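Local structure of probable E3 ubiquitin-protein ligase HERC1 (Homo sapiens, 4QT6) at residues Y27-T35 against A133-M141. The protein is probably an E3 ubiquitin ligase, whose SPRY domain, the part described here, is of a kind that commonly mediates protein-protein recognition. Numbering follows the deposited sequence.
Sequences YGLASTGVT and AAELYPCVM. With ARF (formamide), chain D.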
loop_
_atom_site.group_PDB
_atom_site.type_symbol
_atom_site.label_atom_id
_atom_site.label_comp_id
_atom_site.label_asym_id
_atom_site.label_seq_id
_atom_site.Cartn_x
_atom_site.Cartn_y
_atom_site.Cartn_z
ATOM N N TYR A 27 4.468 -4.466 8.121
ATOM C CA TYR A 27 3.312 -4.243 7.244
ATOM C C TYR A 27 2.034 -4.197 8.056
ATOM O O TYR A 27 1.976 -4.629 9.208
ATOM C CB TYR A 27 3.195 -5.348 6.182
ATOM C CG TYR A 27 2.922 -6.709 6.767
ATOM C CD1 TYR A 27 1.642 -7.081 7.140
ATOM C CD2 TYR A 27 3.949 -7.595 7.006
ATOM C CE1 TYR A 27 1.397 -8.298 7.738
ATOM C CE2 TYR A 27 3.710 -8.824 7.561
ATOM C CZ TYR A 27 2.444 -9.168 7.944
ATOM O OH TYR A 27 2.192 -10.400 8.507
ATOM N N GLY A 28 0.999 -3.695 7.409
ATOM C CA GLY A 28 -0.346 -3.828 7.923
ATOM C C GLY A 28 -1.372 -3.836 6.802
ATOM O O GLY A 28 -1.264 -3.077 5.846
ATOM N N LEU A 29 -2.349 -4.714 6.961
ATOM C CA LEU A 29 -3.490 -4.842 6.060
ATOM C C LEU A 29 -4.762 -4.265 6.648
ATOM O O LEU A 29 -4.963 -4.258 7.872
ATOM C CB LEU A 29 -3.756 -6.311 5.712
ATOM C CG LEU A 29 -2.874 -6.942 4.621
ATOM C CD1 LEU A 29 -1.378 -6.894 4.924
ATOM C CD2 LEU A 29 -3.342 -8.376 4.424
ATOM N N ALA A 30 -5.649 -3.857 5.748
ATOM C CA ALA A 30 -6.969 -3.397 6.128
ATOM C C ALA A 30 -7.811 -4.543 6.669
ATOM O O ALA A 30 -7.553 -5.728 6.408
ATOM C CB ALA A 30 -7.658 -2.746 4.956
ATOM N N SER A 31 -8.884 -4.184 7.361
ATOM C CA SER A 31 -9.776 -5.176 7.917
ATOM C C SER A 31 -10.512 -6.018 6.886
ATOM O O SER A 31 -10.610 -7.273 7.017
ATOM C CB SER A 31 -10.792 -4.466 8.825
ATOM O OG SER A 31 -10.146 -3.831 9.906
ATOM N N THR A 32 -11.009 -5.360 5.847
ATOM C CA THR A 32 -11.914 -5.993 4.887
ATOM C C THR A 32 -11.245 -6.255 3.542
ATOM O O THR A 32 -10.557 -5.399 3.003
ATOM C CB THR A 32 -13.116 -5.063 4.579
ATOM O OG1 THR A 32 -13.661 -4.541 5.800
ATOM C CG2 THR A 32 -14.212 -5.813 3.812
ATOM N N GLY A 33 -11.466 -7.460 3.032
ATOM C CA GLY A 33 -10.893 -7.867 1.764
ATOM C C GLY A 33 -11.857 -7.631 0.627
ATOM O O GLY A 33 -13.079 -7.505 0.838
ATOM N N VAL A 34 -11.301 -7.570 -0.581
ATOM C CA VAL A 34 -12.062 -7.395 -1.811
ATOM C C VAL A 34 -11.999 -8.695 -2.615
ATOM O O VAL A 34 -10.902 -9.213 -2.853
ATOM C CB VAL A 34 -11.487 -6.228 -2.639
ATOM C CG1 VAL A 34 -12.318 -5.970 -3.896
ATOM C CG2 VAL A 34 -11.433 -4.963 -1.800
ATOM N N THR A 35 -13.159 -9.206 -3.041
ATOM C CA THR A 35 -13.204 -10.508 -3.723
ATOM C C THR A 35 -13.829 -10.513 -5.106
ATOM O O THR A 35 -13.779 -11.534 -5.819
ATOM C CB THR A 35 -13.908 -11.561 -2.854
ATOM O OG1 THR A 35 -15.167 -11.044 -2.426
ATOM C CG2 THR A 35 -13.085 -11.877 -1.647
ATOM N N ALA A 133 -4.945 -13.002 -7.476
ATOM C CA ALA A 133 -5.438 -13.431 -6.166
ATOM C C ALA A 133 -6.949 -13.397 -6.116
ATOM O O ALA A 133 -7.574 -12.579 -6.790
ATOM C CB ALA A 133 -4.881 -12.560 -5.066
ATOM N N ALA A 134 -7.516 -14.309 -5.330
ATOM C CA ALA A 134 -8.940 -14.375 -5.147
ATOM C C ALA A 134 -9.447 -13.302 -4.204
ATOM O O ALA A 134 -10.577 -12.821 -4.379
ATOM C CB ALA A 134 -9.348 -15.729 -4.616
ATOM N N GLU A 135 -8.656 -12.981 -3.186
ATOM C CA GLU A 135 -9.055 -11.972 -2.210
ATOM C C GLU A 135 -7.853 -11.100 -1.882
ATOM O O GLU A 135 -6.757 -11.605 -1.623
ATOM C CB GLU A 135 -9.587 -12.627 -0.946
ATOM C CG GLU A 135 -10.034 -11.634 0.126
ATOM C CD GLU A 135 -11.041 -12.174 1.110
ATOM O OE1 GLU A 135 -11.227 -13.396 1.210
ATOM O OE2 GLU A 135 -11.686 -11.335 1.792
ATOM N N LEU A 136 -8.063 -9.790 -1.881
ATOM C CA LEU A 136 -6.971 -8.839 -1.657
ATOM C C LEU A 136 -7.376 -7.781 -0.663
ATOM O O LEU A 136 -8.549 -7.382 -0.587
ATOM C CB LEU A 136 -6.486 -8.184 -2.954
ATOM C CG LEU A 136 -5.692 -9.131 -3.861
ATOM C CD1 LEU A 136 -5.462 -8.509 -5.236
ATOM C CD2 LEU A 136 -4.364 -9.479 -3.204
ATOM N N TYR A 137 -6.393 -7.351 0.123
ATOM C CA TYR A 137 -6.622 -6.327 1.144
ATOM C C TYR A 137 -5.746 -5.138 0.849
ATOM O O TYR A 137 -4.564 -5.293 0.597
ATOM C CB TYR A 137 -6.246 -6.831 2.539
ATOM C CG TYR A 137 -6.993 -8.043 2.987
ATOM C CD1 TYR A 137 -6.638 -9.322 2.519
ATOM C CD2 TYR A 137 -8.043 -7.940 3.873
ATOM C CE1 TYR A 137 -7.344 -10.438 2.921
ATOM C CE2 TYR A 137 -8.748 -9.067 4.271
ATOM C CZ TYR A 137 -8.374 -10.303 3.800
ATOM O OH TYR A 137 -9.091 -11.408 4.228
ATOM N N PRO A 138 -6.301 -3.924 0.930
ATOM C CA PRO A 138 -5.431 -2.738 1.005
ATOM C C PRO A 138 -4.332 -2.906 2.048
ATOM O O PRO A 138 -4.578 -3.483 3.117
ATOM C CB PRO A 138 -6.404 -1.619 1.389
ATOM C CG PRO A 138 -7.711 -2.074 0.845
ATOM C CD PRO A 138 -7.737 -3.565 1.000
ATOM N N CYS A 139 -3.121 -2.469 1.731
ATOM C CA CYS A 139 -1.978 -2.628 2.642
ATOM C C CYS A 139 -0.955 -1.544 2.526
ATOM O O CYS A 139 -0.883 -0.837 1.543
ATOM C CB CYS A 139 -1.267 -3.959 2.424
ATOM S SG CYS A 139 -0.320 -4.084 0.908
ATOM N N VAL A 140 -0.142 -1.469 3.567
ATOM C CA VAL A 140 0.996 -0.577 3.662
ATOM C C VAL A 140 2.137 -1.435 4.165
ATOM O O VAL A 140 1.931 -2.305 5.017
ATOM C CB VAL A 140 0.690 0.568 4.650
ATOM C CG1 VAL A 140 1.912 1.423 4.897
ATOM C CG2 VAL A 140 -0.469 1.404 4.131
HETATM N N MSE A 141 3.335 -1.205 3.630
HETATM C CA MSE A 141 4.546 -1.900 4.093
HETATM C C MSE A 141 5.613 -0.860 4.331
HETATM O O MSE A 141 5.688 0.112 3.584
HETATM C CB MSE A 141 4.927 -2.897 2.993
HETATM C CG MSE A 141 6.062 -3.871 3.293
HETATM SE SE MSE A 141 7.855 -3.127 2.910
HETATM C CE MSE A 141 7.473 -1.888 1.435
HETATM N N ARF D . -14.769 -4.264 -0.198
HETATM C C ARF D . -14.716 -3.070 0.396
HETATM O O ARF D . -13.804 -2.834 1.177
HETATM O O HOH W 1 -12.864 -9.616 4.418
#
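The ring of Y137 lies against the loop that follows A30, where segment 27-35 leaves its strand and comes back at G33, and backbone atoms of A30, S31 and G33 gather round it. With CG beside the backbone N (chi1 -59°), the ring is brought under G33 CA, a CH-pi contact over one face, 3.8 Å from the centroid; A30 O approaches CD2 obliquely at 3.4 Å, and S31 O lies at the edge. The side chains of Y137 and L29 cross at about a right angle, L29 CD2 resting on Y137 CB at 3.8 Å. Were the ring cut back to an alanine, G33 CA would probably be left without the face it lies over and L29 CD2 without part of its packing, the loop 31-33 being freer to shift. Further along, the extended E135 runs beside T35, whose CG2 packs on its carboxylate carbon CD at 3.4 Å. A water accepts from G33 N at 2.9 Å and is only weakly bound to E135 OE2.

Backbone pairing sets these groups in place. G28 and V140 form a reciprocal hydrogen-bonded pair, and A30 N binds P138 O at 2.9 Å; beyond the turn, V34 and L136 bond reciprocally, with V34 N reaching L136 O in the carbonyl plane at 2.8 Å. Two extra residues in segment 27-35 separate the ladder from this single further bridge. Strand 2-8 flanks 26-30, strand 55-60 flanks 137-142, and P138 and V140 pack on F43 of the facing sheet. Such pairing of sequence-distant antiparallel strands, within one of two packed sheets, is characteristic of the SPRY beta-sandwich.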